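Local atomic coordinates of transcriptional activator, putative (Pyrococcus furiosus, PDB entry 1RTW), a protein that is of unknown function but is named a putative transcriptional activator and belongs to the all-helical TENA/THI-4/PQQC family. Residues B[124-129]-B[166-171]. Numbering follows the deposited sequence.
Sequences ALYCEE and KRIEKI
Tyr126 meets Ile168 and Glu169 from CB to OH, along the CD1/CE1 side of its ring. Its CB lies 3.8 Å from CG2 of Ile168. The same methyl also sits 3.7 Å from CA of Tyr126, so it bears on the helix backbone as well as on the side chain. Further out, ring atom CD1 is shared between CG2 of Ile168 and CA of Glu169. CE1 then passes CB of Glu169 at 3.8 Å. With CG anti to the backbone N (chi1 176°), the ring runs alongside the Glu169 chain, which is extended and points the same way. At the tip, OH of Tyr126 comes within 3.3 Å of OE1 of Glu169. The ring and carboxylate planes are turned 71° from each other.

The two segments belong to helices 118-142 and 159-176, within the helical fold of the TENA/THI-4/PQQC family. Segments 124-129 and 166-171 run roughly antiparallel, at 151°, and their axes approach to 9.7 Å. The contact is buried. The closest backbone approach pairs Tyr126 with Ile168.

Ile168 has two branches that divide the work. CG2 takes the Tyr126 side. CD1 reaches between Leu125 and Glu129, one helical turn apart. It lies 4.1 Å from CG of Leu125 and 3.7 Å from CG of Glu129. The Ile168 side chain crosses both at about a right angle. Glu129 therefore contributes its aliphatic part here. Its chain is bent, and its OE2 is hydrogen-bonded to Tyr164, on the same helix as Ile168. The side chain of Glu129 also lies close to a bound phosphate ion. Phe68 of helix 66-89 packs against Ile168, while Phe53 and Met54 of helix 33-60 touch Leu125.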
# COMPACT_ATOMS: atom_id res chain seq x y z
N ALA B 124 11.88 7.97 9.99
CA ALA B 124 12.89 7.15 9.30
C ALA B 124 13.64 8.00 8.27
O ALA B 124 14.86 7.86 8.11
CB ALA B 124 12.24 5.95 8.63
N LEU B 125 12.91 8.89 7.60
CA LEU B 125 13.50 9.76 6.60
C LEU B 125 14.56 10.65 7.26
O LEU B 125 15.70 10.69 6.81
CB LEU B 125 12.44 10.63 5.93
CG LEU B 125 13.00 11.68 4.96
CD1 LEU B 125 13.63 10.99 3.76
CD2 LEU B 125 11.90 12.59 4.50
N TYR B 126 14.17 11.33 8.34
CA TYR B 126 15.08 12.20 9.07
C TYR B 126 16.36 11.48 9.45
O TYR B 126 17.45 11.95 9.16
CB TYR B 126 14.42 12.73 10.35
CG TYR B 126 15.35 13.57 11.21
CD1 TYR B 126 16.00 14.68 10.67
CD2 TYR B 126 15.61 13.24 12.53
CE1 TYR B 126 16.88 15.44 11.42
CE2 TYR B 126 16.49 13.99 13.31
CZ TYR B 126 17.12 15.09 12.74
OH TYR B 126 18.01 15.85 13.48
N CYS B 127 16.19 10.35 10.11
CA CYS B 127 17.31 9.53 10.55
C CYS B 127 18.30 9.22 9.42
O CYS B 127 19.49 9.48 9.55
CB CYS B 127 16.78 8.24 11.18
SG CYS B 127 18.03 7.16 11.88
N GLU B 128 17.80 8.69 8.32
CA GLU B 128 18.62 8.35 7.15
C GLU B 128 19.39 9.55 6.56
O GLU B 128 20.53 9.41 6.14
CB GLU B 128 17.72 7.75 6.06
CG GLU B 128 18.19 8.01 4.61
CD GLU B 128 17.05 8.25 3.64
OE1 GLU B 128 15.89 8.37 4.06
OE2 GLU B 128 17.30 8.31 2.42
N GLU B 129 18.72 10.69 6.45
CA GLU B 129 19.36 11.88 5.89
C GLU B 129 20.33 12.50 6.87
O GLU B 129 21.44 12.86 6.50
CB GLU B 129 18.32 12.91 5.43
CG GLU B 129 17.24 12.37 4.48
CD GLU B 129 17.80 11.87 3.15
OE1 GLU B 129 18.84 11.22 3.15
OE2 GLU B 129 17.18 12.10 2.09
N LYS B 166 17.90 20.17 7.75
CA LYS B 166 17.31 21.11 8.70
C LYS B 166 15.81 21.26 8.42
O LYS B 166 15.01 21.37 9.35
CB LYS B 166 18.01 22.47 8.60
CG LYS B 166 17.58 23.47 9.67
CD LYS B 166 18.02 23.05 11.07
CE LYS B 166 19.55 23.04 11.21
NZ LYS B 166 20.15 24.38 10.93
N ARG B 167 15.46 21.24 7.14
CA ARG B 167 14.07 21.38 6.71
C ARG B 167 13.25 20.17 7.15
O ARG B 167 12.10 20.32 7.57
CB ARG B 167 14.00 21.57 5.19
CG ARG B 167 12.66 22.04 4.69
CD ARG B 167 12.66 22.24 3.17
NE ARG B 167 11.35 22.68 2.68
CZ ARG B 167 10.96 22.66 1.40
NH1 ARG B 167 11.78 22.22 0.45
NH2 ARG B 167 9.75 23.08 1.07
N ILE B 168 13.84 18.97 7.09
CA ILE B 168 13.16 17.74 7.50
C ILE B 168 12.98 17.78 9.02
O ILE B 168 11.91 17.42 9.54
CB ILE B 168 13.98 16.47 7.11
CG1 ILE B 168 13.96 16.28 5.59
CG2 ILE B 168 13.39 15.24 7.76
CD1 ILE B 168 14.98 15.29 5.09
N GLU B 169 14.02 18.22 9.70
CA GLU B 169 14.05 18.33 11.15
C GLU B 169 12.91 19.21 11.66
O GLU B 169 12.15 18.81 12.55
CB GLU B 169 15.40 18.90 11.59
CG GLU B 169 15.62 18.94 13.09
CD GLU B 169 16.98 19.51 13.47
OE1 GLU B 169 18.00 19.12 12.85
OE2 GLU B 169 17.02 20.35 14.39
N LYS B 170 12.78 20.39 11.06
CA LYS B 170 11.75 21.35 11.44
C LYS B 170 10.35 20.77 11.24
O LYS B 170 9.46 20.98 12.08
CB LYS B 170 11.92 22.65 10.65
CG LYS B 170 11.08 23.80 11.14
CD LYS B 170 11.40 25.07 10.37
CE LYS B 170 10.53 26.24 10.81
NZ LYS B 170 9.08 26.00 10.56
N ILE B 171 10.15 20.04 10.14
CA ILE B 171 8.87 19.41 9.84
C ILE B 171 8.57 18.30 10.85
O ILE B 171 7.46 18.21 11.37
CB ILE B 171 8.84 18.85 8.41
CG1 ILE B 171 8.87 19.99 7.41
CG2 ILE B 171 7.58 18.03 8.18
CD1 ILE B 171 9.08 19.55 5.99